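Long-range contacts in superoxide reductase (Giardia intestinalis, PDB 4D7P), which probably reduces superoxide to hydrogen peroxide at a mononuclear iron centre, as part of the parasite's defence against oxidative stress: residues K16-E22 with C34-H40; I48-F54 with E65-I71; Y90-A95 with E106-L111. One frame throughout, in Å; residues are numbered along the deposited sequence.

Contact 1. Residues K16-E22 with C34-H40; sequences KEKHVPE and CGATVMH. With FE (Fe (III) ion), chain B.
The mononuclear iron site of superoxide reductase is built partly from this pair of loops, each of which gives one histidine to the metal. His19 binds the iron through NE2 at 2.0 Å, and His40 through its NE2 at 2.2 Å; His46, His102 and Cys99 supply the other three close ligands, giving the four-histidine, one-cysteine centre of this family. The two imidazoles meet obliquely, with planes 58° apart, and CD2 of His40 sits over the rim of one face of His19. The ring of Trp105, by contrast, stacks on His19. Glu17 is the sixth residue of the site: with CG anti to the backbone N (chi1 178°) and the chain extended, it carries OE2 to 2.9 Å from the iron. Lys18 O lies in the plane of the His40 ring, at its edge, 3.4 Å from His40 CB. Farther from the metal the backbones draw close around Gly35, which follows a cis peptide bond: Val20 O receives a CA-H...O contact from Gly35 CA at 3.6 Å. Pro21 CB rests on Cys34 SG. One water spans the two loops, donating to Val20 O at 2.6 Å and weakly accepting from Ala36 N.

Contact 2. Residues I48-F54 with E65-I71; sequences IGTIRLF and ELGCQQI
Arg52 bends toward Glu65: its CG is anti to its carbonyl carbon (chi1 -67°) and the chain bends at chi3 (91°), while Glu65 stays extended with CG opposite its backbone N (chi1 -170°). The salt bridge joins groups whose planes are nearly perpendicular. Arg52 NE meets Glu65 OE1 from above the carboxylate plane at 2.6 Å; Arg52 NH2 adds a weak bond to the same oxygen at 2.8 Å. Phe54 packs against both partners: its CZ stands 3.6 Å above the centre of the Arg52 guanidinium, and its CE2 touches Glu65 CB at 3.4 Å. The other oxygen, Glu65 OE2, bonds to Trp72 of the second subunit. On this same face Cys68 SG lies between Arg52 CG, at 3.5 Å, and Thr50 CG2; on the face of Leu53, CD2 of that residue meets Leu66 CD1 at 4.1 Å. Paired backbone bonds link Ile51 with Gln69, and a water joins Ile48 O to Ile71 O. Residues 67-71 also pair with a strand of the second subunit, so the sheet crosses the interface. Leu66 and Gly67 both face Leu53, a classic beta bulge within an antiparallel hairpin of this immunoglobulin-like fold.

Contact 3. Residues Y90-A95 with E106-L111; sequences YKGLLA and ENYMEL
Leu93 and Met109 form the firm middle of an antiparallel beta hairpin, facing each other as a hydrogen-bonded pair. Met109 N reaches Leu93 O at 2.7 Å in an almost straight bond, and Leu93 N returns one to Met109 O. Ala95 and Asn107 repeat the pattern two residues on. The face that carries these side chains, with Leu93 and Ala95 buried, turns toward strand 21-26, where Ala95 packs on Pro21 and Met23, Met109 also lies on Met23, and Asn107 ND2 bonds to Pro21 O.

The opposite face, with Tyr108 and Glu110, is the solvent side, yet it packs closely at Gly92. Tyr108 directs its CG away from its own backbone N (chi1 -178°), which lays the side chain across the neighbouring strand and brings Tyr108 OH to 3.2 Å from Gly92 CA, although Tyr108 itself is exposed. The absence of a side chain at Gly92 leaves room for this approach. Leu94 CB comes to an edge of the Tyr108 ring, 4.3 Å from Tyr108 CD1, and Leu94 CD1 lies against CB of the exposed Glu106 at 3.7 Å.

At the C terminus, Leu111 N still bonds to Lys91 O at 2.9 Å, but approaches 40° out of the carbonyl plane; Leu111 CD1 touches CB of the buried Tyr90 at 4.1 Å, and Lys91 NZ bonds to Asn61 OD1. The chemistry is therefore divided: backbone hydrogen bonds set the register, whereas the side chains contribute van der Waals contacts, with no side-chain hydrogen bond between the two segments.

How the contacts relate
The three contacts come in series along the chain and illustrate how a beta sandwich presents a metal site. Contacts 2 and 3 occupy the two halves of one four-stranded antiparallel sheet, with centres about 14 Å apart; strands 48-57 and 90-99 are neighbours in it, and Phe54 N probably bonds to Leu94 O. Contact 1 lies at one end of the facing sheet, its centre about 15 Å from that of contact 2 and about 17 Å from that of contact 3. Ile48 CD1 packs on both His40 and Cys34, and Val20 CG1 packs on Asn107 CB, so the iron-binding loops at one end of the sandwich rest on residues of both hairpins.

Contact 1. Residues K16-E22 with C34-H40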
loop_
_atom_site.group_PDB
_atom_site.type_symbol
_atom_site.label_atom_id
_atom_site.label_comp_id
_atom_site.label_asym_id
_atom_site.label_seq_id
_atom_site.Cartn_x
_atom_site.Cartn_y
_atom_site.Cartn_z
ATOM N N LYS A 16 -14.082 25.159 -5.549
ATOM C CA LYS A 16 -13.363 25.832 -4.468
ATOM C C LYS A 16 -12.319 24.888 -3.855
ATOM O O LYS A 16 -11.167 25.278 -3.641
ATOM C CB LYS A 16 -14.340 26.335 -3.390
ATOM C CG LYS A 16 -14.136 27.801 -2.963
ATOM C CD LYS A 16 -15.239 28.285 -2.007
ATOM C CE LYS A 16 -15.012 29.723 -1.528
ATOM N NZ LYS A 16 -13.945 29.843 -0.490
ATOM N N GLU A 17 -12.731 23.648 -3.581
ATOM C CA GLU A 17 -11.846 22.606 -3.045
ATOM C C GLU A 17 -11.198 21.832 -4.204
ATOM O O GLU A 17 -11.860 21.539 -5.209
ATOM C CB GLU A 17 -12.632 21.664 -2.118
ATOM C CG GLU A 17 -11.833 20.509 -1.522
ATOM C CD GLU A 17 -12.696 19.565 -0.688
ATOM O OE1 GLU A 17 -13.260 20.010 0.335
ATOM O OE2 GLU A 17 -12.812 18.373 -1.057
ATOM N N LYS A 18 -9.909 21.512 -4.076
ATOM C CA LYS A 18 -9.169 20.938 -5.198
ATOM C C LYS A 18 -8.639 19.537 -4.899
ATOM O O LYS A 18 -8.039 19.281 -3.852
ATOM C CB LYS A 18 -8.012 21.859 -5.605
ATOM C CG LYS A 18 -8.400 23.328 -5.792
ATOM C CD LYS A 18 -9.383 23.545 -6.949
ATOM C CE LYS A 18 -9.697 25.035 -7.130
ATOM N NZ LYS A 18 -10.607 25.318 -8.279
ATOM N N HIS A 19 -8.874 18.631 -5.839
ATOM C CA HIS A 19 -8.461 17.241 -5.709
ATOM C C HIS A 19 -7.384 16.898 -6.762
ATOM O O HIS A 19 -6.663 15.914 -6.624
ATOM C CB HIS A 19 -9.662 16.291 -5.873
ATOM C CG HIS A 19 -10.636 16.277 -4.724
ATOM N ND1 HIS A 19 -11.698 17.152 -4.638
ATOM C CD2 HIS A 19 -10.763 15.436 -3.668
ATOM C CE1 HIS A 19 -12.408 16.881 -3.555
ATOM N NE2 HIS A 19 -11.870 15.835 -2.953
ATOM N N VAL A 20 -7.275 17.699 -7.819
ATOM C CA VAL A 20 -6.456 17.287 -8.957
ATOM C C VAL A 20 -4.964 17.269 -8.646
ATOM O O VAL A 20 -4.402 18.288 -8.266
ATOM C CB VAL A 20 -6.703 18.185 -10.157
ATOM C CG1 VAL A 20 -5.818 17.742 -11.329
ATOM C CG2 VAL A 20 -8.177 18.141 -10.527
ATOM N N PRO A 21 -4.315 16.104 -8.809
ATOM C CA PRO A 21 -2.891 15.999 -8.464
ATOM C C PRO A 21 -1.971 16.785 -9.409
ATOM O O PRO A 21 -1.666 16.311 -10.508
ATOM C CB PRO A 21 -2.617 14.488 -8.557
ATOM C CG PRO A 21 -3.651 13.971 -9.501
ATOM C CD PRO A 21 -4.875 14.818 -9.271
ATOM N N GLU A 22 -1.542 17.975 -8.983
ATOM C CA GLU A 22 -0.525 18.732 -9.717
ATOM C C GLU A 22 0.743 17.903 -9.874
ATOM O O GLU A 22 1.211 17.301 -8.916
ATOM C CB GLU A 22 -0.189 20.048 -9.002
ATOM C CG GLU A 22 0.718 20.989 -9.814
ATOM C CD GLU A 22 1.337 22.120 -8.977
ATOM O OE1 GLU A 22 1.994 21.823 -7.952
ATOM O OE2 GLU A 22 1.188 23.305 -9.358
ATOM N N CYS A 34 -1.916 17.766 -4.100
ATOM C CA CYS A 34 -3.341 17.951 -4.374
ATOM C C CYS A 34 -3.937 19.041 -3.477
ATOM O O CYS A 34 -4.028 18.859 -2.262
ATOM C CB CYS A 34 -4.098 16.647 -4.146
ATOM S SG CYS A 34 -3.276 15.174 -4.774
ATOM N N GLY A 35 -4.340 20.173 -4.051
ATOM C CA GLY A 35 -4.154 20.450 -5.457
ATOM C C GLY A 35 -3.038 21.460 -5.610
ATOM O O GLY A 35 -2.248 21.657 -4.683
ATOM N N ALA A 36 -2.976 22.108 -6.771
ATOM C CA ALA A 36 -1.829 22.950 -7.118
ATOM C C ALA A 36 -1.717 24.188 -6.227
ATOM O O ALA A 36 -0.629 24.518 -5.753
ATOM C CB ALA A 36 -1.900 23.360 -8.586
ATOM N N THR A 37 -2.845 24.857 -5.996
ATOM C CA THR A 37 -2.868 26.110 -5.245
ATOM C C THR A 37 -3.423 25.905 -3.833
ATOM O O THR A 37 -2.873 26.425 -2.860
ATOM C CB THR A 37 -3.702 27.180 -5.985
ATOM O OG1 THR A 37 -3.241 27.289 -7.339
ATOM C CG2 THR A 37 -3.597 28.547 -5.291
ATOM N N VAL A 38 -4.506 25.141 -3.724
ATOM C CA VAL A 38 -5.080 24.821 -2.420
ATOM C C VAL A 38 -4.828 23.361 -2.031
ATOM O O VAL A 38 -5.111 22.443 -2.805
ATOM C CB VAL A 38 -6.591 25.074 -2.392
ATOM C CG1 VAL A 38 -7.087 25.070 -0.960
ATOM C CG2 VAL A 38 -6.920 26.387 -3.082
ATOM N N MET A 39 -4.294 23.142 -0.836
ATOM C CA MET A 39 -4.070 21.783 -0.372
ATOM C C MET A 39 -5.377 21.171 0.102
ATOM O O MET A 39 -6.061 21.744 0.947
ATOM C CB MET A 39 -3.044 21.757 0.749
ATOM C CG MET A 39 -2.640 20.351 1.148
ATOM S SD MET A 39 -1.510 19.549 -0.028
ATOM C CE MET A 39 -0.081 20.628 0.070
ATOM N N HIS A 40 -5.721 20.009 -0.443
ATOM C CA HIS A 40 -6.929 19.287 -0.034
ATOM C C HIS A 40 -6.900 18.979 1.456
ATOM O O HIS A 40 -5.828 18.798 2.014
ATOM C CB HIS A 40 -7.053 17.994 -0.838
ATOM C CG HIS A 40 -8.267 17.177 -0.513
ATOM N ND1 HIS A 40 -8.334 16.342 0.582
ATOM C CD2 HIS A 40 -9.449 17.043 -1.165
ATOM C CE1 HIS A 40 -9.506 15.732 0.592
ATOM N NE2 HIS A 40 -10.199 16.138 -0.459
HETATM FE FE FE B . -12.286 15.561 -0.978
HETATM O O HOH W 1 -3.757 20.594 -9.316
#

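Contact 2. Residues I48-F54 with E65-I71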
loop_
_atom_site.group_PDB
_atom_site.type_symbol
_atom_site.label_atom_id
_atom_site.label_comp_id
_atom_site.label_asym_id
_atom_site.label_seq_id
_atom_site.Cartn_x
_atom_site.Cartn_y
_atom_site.Cartn_z
ATOM N N ILE A 48 -7.384 12.522 1.195
ATOM C CA ILE A 48 -6.902 11.830 0.019
ATOM C C ILE A 48 -5.980 10.743 0.543
ATOM O O ILE A 48 -4.955 11.015 1.186
ATOM C CB ILE A 48 -6.191 12.761 -0.973
ATOM C CG1 ILE A 48 -7.243 13.549 -1.757
ATOM C CG2 ILE A 48 -5.315 11.961 -1.940
ATOM C CD1 ILE A 48 -6.656 14.713 -2.547
ATOM N N GLY A 49 -6.396 9.505 0.316
ATOM C CA GLY A 49 -5.748 8.358 0.911
ATOM C C GLY A 49 -4.589 7.856 0.088
ATOM O O GLY A 49 -3.600 7.354 0.641
ATOM N N THR A 50 -4.697 7.968 -1.235
ATOM C CA THR A 50 -3.605 7.511 -2.092
ATOM C C THR A 50 -3.343 8.467 -3.228
ATOM O O THR A 50 -4.249 9.129 -3.722
ATOM C CB THR A 50 -3.866 6.103 -2.726
ATOM O OG1 THR A 50 -5.057 6.146 -3.531
ATOM C CG2 THR A 50 -3.982 5.006 -1.656
ATOM N N ILE A 51 -2.087 8.515 -3.642
ATOM C CA ILE A 51 -1.689 9.226 -4.835
ATOM C C ILE A 51 -0.904 8.202 -5.626
ATOM O O ILE A 51 0.141 7.726 -5.166
ATOM C CB ILE A 51 -0.839 10.463 -4.522
ATOM C CG1 ILE A 51 -1.664 11.526 -3.785
ATOM C CG2 ILE A 51 -0.243 11.030 -5.791
ATOM C CD1 ILE A 51 -0.809 12.640 -3.202
ATOM N N ARG A 52 -1.436 7.800 -6.774
ATOM C CA ARG A 52 -0.752 6.828 -7.619
ATOM C C ARG A 52 -0.215 7.502 -8.849
ATOM O O ARG A 52 -0.846 8.423 -9.364
ATOM C CB ARG A 52 -1.696 5.696 -8.025
ATOM C CG ARG A 52 -2.111 4.828 -6.877
ATOM C CD ARG A 52 -3.484 4.254 -7.086
ATOM N NE ARG A 52 -3.447 2.967 -7.766
ATOM C CZ ARG A 52 -4.484 2.464 -8.428
ATOM N NH1 ARG A 52 -5.610 3.165 -8.492
ATOM N NH2 ARG A 52 -4.403 1.283 -9.037
ATOM N N LEU A 53 0.938 7.027 -9.320
ATOM C CA LEU A 53 1.527 7.504 -10.561
ATOM C C LEU A 53 1.624 6.359 -11.562
ATOM O O LEU A 53 2.157 5.293 -11.252
ATOM C CB LEU A 53 2.921 8.116 -10.325
ATOM C CG LEU A 53 3.548 8.771 -11.564
ATOM C CD1 LEU A 53 2.682 9.936 -12.036
ATOM C CD2 LEU A 53 4.990 9.244 -11.315
ATOM N N PHE A 54 1.087 6.590 -12.752
ATOM C CA PHE A 54 1.137 5.624 -13.842
ATOM C C PHE A 54 1.993 6.155 -14.982
ATOM O O PHE A 54 1.949 7.347 -15.289
ATOM C CB PHE A 54 -0.266 5.317 -14.385
ATOM C CG PHE A 54 -1.195 4.704 -13.384
ATOM C CD1 PHE A 54 -1.951 5.503 -12.536
ATOM C CD2 PHE A 54 -1.342 3.332 -13.312
ATOM C CE1 PHE A 54 -2.808 4.938 -11.616
ATOM C CE2 PHE A 54 -2.207 2.759 -12.387
ATOM C CZ PHE A 54 -2.933 3.562 -11.540
ATOM N N GLU A 65 1.323 1.012 -13.513
ATOM C CA GLU A 65 1.443 1.693 -12.230
ATOM C C GLU A 65 2.883 1.651 -11.769
ATOM O O GLU A 65 3.476 0.583 -11.634
ATOM C CB GLU A 65 0.538 1.080 -11.162
ATOM C CG GLU A 65 0.499 1.945 -9.899
ATOM C CD GLU A 65 -0.353 1.358 -8.795
ATOM O OE1 GLU A 65 -1.590 1.462 -8.865
ATOM O OE2 GLU A 65 0.217 0.792 -7.848
ATOM N N LEU A 66 3.450 2.825 -11.548
ATOM C CA LEU A 66 4.834 2.915 -11.126
ATOM C C LEU A 66 4.938 2.792 -9.626
ATOM O O LEU A 66 5.911 2.227 -9.113
ATOM C CB LEU A 66 5.454 4.233 -11.597
ATOM C CG LEU A 66 5.209 4.526 -13.083
ATOM C CD1 LEU A 66 5.796 5.870 -13.434
ATOM C CD2 LEU A 66 5.807 3.424 -13.954
ATOM N N GLY A 67 3.941 3.323 -8.920
ATOM C CA GLY A 67 3.922 3.225 -7.468
ATOM C C GLY A 67 2.719 3.922 -6.859
ATOM O O GLY A 67 1.899 4.491 -7.578
ATOM N N CYS A 68 2.611 3.871 -5.535
ATOM C CA CYS A 68 1.430 4.360 -4.838
ATOM C C CYS A 68 1.806 4.903 -3.484
ATOM O O CYS A 68 2.286 4.150 -2.624
ATOM C CB CYS A 68 0.386 3.248 -4.676
ATOM S SG CYS A 68 -1.096 3.708 -3.685
ATOM N N GLN A 69 1.597 6.206 -3.302
ATOM C CA GLN A 69 1.752 6.852 -2.007
ATOM C C GLN A 69 0.466 6.714 -1.211
ATOM O O GLN A 69 -0.557 7.323 -1.543
ATOM C CB GLN A 69 2.100 8.336 -2.150
ATOM C CG GLN A 69 2.180 9.096 -0.814
ATOM C CD GLN A 69 3.358 8.644 0.042
ATOM O OE1 GLN A 69 4.503 8.953 -0.262
ATOM N NE2 GLN A 69 3.077 7.912 1.121
ATOM N N GLN A 70 0.530 5.922 -0.149
ATOM C CA GLN A 70 -0.586 5.795 0.770
ATOM C C GLN A 70 -0.366 6.702 1.990
ATOM O O GLN A 70 0.754 6.830 2.510
ATOM C CB GLN A 70 -0.766 4.324 1.168
ATOM C CG GLN A 70 -1.994 4.056 2.042
ATOM C CD GLN A 70 -1.657 4.168 3.514
ATOM O OE1 GLN A 70 -0.550 3.839 3.919
ATOM N NE2 GLN A 70 -2.597 4.659 4.317
ATOM N N ILE A 71 -1.429 7.378 2.411
ATOM C CA ILE A 71 -1.344 8.343 3.504
ATOM C C ILE A 71 -2.434 8.072 4.528
ATOM O O ILE A 71 -3.602 7.968 4.186
ATOM C CB ILE A 71 -1.487 9.784 2.992
ATOM C CG1 ILE A 71 -0.492 10.036 1.857
ATOM C CG2 ILE A 71 -1.297 10.789 4.131
ATOM C CD1 ILE A 71 -0.819 11.256 1.027
HETATM O O HOH W 2 -4.910 10.347 3.838
#

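Contact 3. Residues Y90-A95 with E106-L111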
loop_
_atom_site.group_PDB
_atom_site.type_symbol
_atom_site.label_atom_id
_atom_site.label_comp_id
_atom_site.label_asym_id
_atom_site.label_seq_id
_atom_site.Cartn_x
_atom_site.Cartn_y
_atom_site.Cartn_z
ATOM N N TYR A 90 8.205 5.905 -21.765
ATOM C CA TYR A 90 6.796 6.280 -21.666
ATOM C C TYR A 90 6.457 7.479 -22.532
ATOM O O TYR A 90 7.315 8.315 -22.809
ATOM C CB TYR A 90 6.416 6.583 -20.205
ATOM C CG TYR A 90 6.775 5.473 -19.245
ATOM C CD1 TYR A 90 5.903 4.411 -19.016
ATOM C CD2 TYR A 90 7.997 5.475 -18.578
ATOM C CE1 TYR A 90 6.233 3.389 -18.144
ATOM C CE2 TYR A 90 8.335 4.461 -17.702
ATOM C CZ TYR A 90 7.449 3.420 -17.487
ATOM O OH TYR A 90 7.793 2.415 -16.610
ATOM N N LYS A 91 5.194 7.574 -22.936
ATOM C CA LYS A 91 4.736 8.706 -23.735
ATOM C C LYS A 91 3.965 9.718 -22.892
ATOM O O LYS A 91 3.730 10.849 -23.320
ATOM C CB LYS A 91 3.875 8.221 -24.905
ATOM C CG LYS A 91 2.684 7.352 -24.540
ATOM C CD LYS A 91 2.211 6.585 -25.774
ATOM C CE LYS A 91 1.011 5.696 -25.480
ATOM N NZ LYS A 91 0.717 4.739 -26.591
ATOM N N GLY A 92 3.583 9.308 -21.686
ATOM C CA GLY A 92 2.880 10.190 -20.773
ATOM C C GLY A 92 2.855 9.654 -19.350
ATOM O O GLY A 92 3.078 8.462 -19.131
ATOM N N LEU A 93 2.592 10.541 -18.391
ATOM C CA LEU A 93 2.401 10.170 -16.986
ATOM C C LEU A 93 0.978 10.500 -16.548
ATOM O O LEU A 93 0.427 11.550 -16.906
ATOM C CB LEU A 93 3.390 10.905 -16.075
ATOM C CG LEU A 93 4.862 10.759 -16.412
ATOM C CD1 LEU A 93 5.709 11.602 -15.457
ATOM C CD2 LEU A 93 5.222 9.288 -16.320
ATOM N N LEU A 94 0.398 9.606 -15.762
ATOM C CA LEU A 94 -0.959 9.777 -15.261
ATOM C C LEU A 94 -0.942 9.706 -13.745
ATOM O O LEU A 94 -0.599 8.669 -13.180
ATOM C CB LEU A 94 -1.896 8.699 -15.832
ATOM C CG LEU A 94 -3.315 8.665 -15.253
ATOM C CD1 LEU A 94 -4.109 9.901 -15.681
ATOM C CD2 LEU A 94 -4.042 7.376 -15.619
ATOM N N ALA A 95 -1.291 10.808 -13.088
ATOM C CA ALA A 95 -1.389 10.819 -11.630
ATOM C C ALA A 95 -2.846 10.645 -11.243
ATOM O O ALA A 95 -3.733 11.194 -11.897
ATOM C CB ALA A 95 -0.815 12.129 -11.046
ATOM N N GLU A 106 -7.870 12.533 -11.738
ATOM C CA GLU A 106 -6.637 12.263 -12.443
ATOM C C GLU A 106 -6.085 13.479 -13.174
ATOM O O GLU A 106 -6.742 14.507 -13.314
ATOM C CB GLU A 106 -6.823 11.101 -13.415
ATOM C CG GLU A 106 -7.869 11.309 -14.471
ATOM C CD GLU A 106 -8.151 10.041 -15.254
ATOM O OE1 GLU A 106 -7.740 8.952 -14.796
ATOM O OE2 GLU A 106 -8.784 10.136 -16.328
ATOM N N ASN A 107 -4.842 13.351 -13.608
ATOM C CA ASN A 107 -4.162 14.405 -14.332
ATOM C C ASN A 107 -3.141 13.756 -15.238
ATOM O O ASN A 107 -2.311 12.971 -14.783
ATOM C CB ASN A 107 -3.496 15.399 -13.375
ATOM C CG ASN A 107 -2.872 16.577 -14.104
ATOM O OD1 ASN A 107 -3.095 16.763 -15.301
ATOM N ND2 ASN A 107 -2.091 17.378 -13.390
ATOM N N TYR A 108 -3.222 14.059 -16.526
ATOM C CA TYR A 108 -2.323 13.458 -17.497
ATOM C C TYR A 108 -1.291 14.464 -17.939
ATOM O O TYR A 108 -1.621 15.620 -18.204
ATOM C CB TYR A 108 -3.087 12.943 -18.717
ATOM C CG TYR A 108 -2.207 12.266 -19.749
ATOM C CD1 TYR A 108 -1.652 11.016 -19.500
ATOM C CD2 TYR A 108 -1.939 12.870 -20.975
ATOM C CE1 TYR A 108 -0.853 10.382 -20.441
ATOM C CE2 TYR A 108 -1.142 12.243 -21.923
ATOM C CZ TYR A 108 -0.600 11.000 -21.650
ATOM O OH TYR A 108 0.197 10.367 -22.582
ATOM N N MET A 109 -0.039 14.027 -18.003
ATOM C CA MET A 109 1.009 14.858 -18.568
ATOM C C MET A 109 1.596 14.159 -19.780
ATOM O O MET A 109 2.057 13.022 -19.687
ATOM C CB MET A 109 2.094 15.148 -17.537
ATOM C CG MET A 109 3.297 15.870 -18.104
ATOM S SD MET A 109 4.598 15.976 -16.878
ATOM C CE MET A 109 3.789 17.056 -15.702
ATOM N N GLU A 110 1.556 14.829 -20.926
ATOM C CA GLU A 110 2.166 14.289 -22.132
ATOM C C GLU A 110 3.672 14.504 -22.083
ATOM O O GLU A 110 4.131 15.607 -21.807
ATOM C CB GLU A 110 1.565 14.947 -23.375
ATOM C CG GLU A 110 1.903 14.248 -24.685
ATOM C CD GLU A 110 1.273 14.932 -25.897
ATOM O OE1 GLU A 110 0.140 15.451 -25.779
ATOM O OE2 GLU A 110 1.913 14.946 -26.970
ATOM N N LEU A 111 4.441 13.451 -22.341
ATOM C CA LEU A 111 5.896 13.569 -22.347
ATOM C C LEU A 111 6.400 13.949 -23.736
ATOM O O LEU A 111 7.461 14.551 -23.879
ATOM C CB LEU A 111 6.547 12.266 -21.901
ATOM C CG LEU A 111 6.270 11.827 -20.464
ATOM C CD1 LEU A 111 7.078 10.586 -20.127
ATOM C CD2 LEU A 111 6.604 12.958 -19.514
ATOM O OXT LEU A 111 5.761 13.650 -24.746
#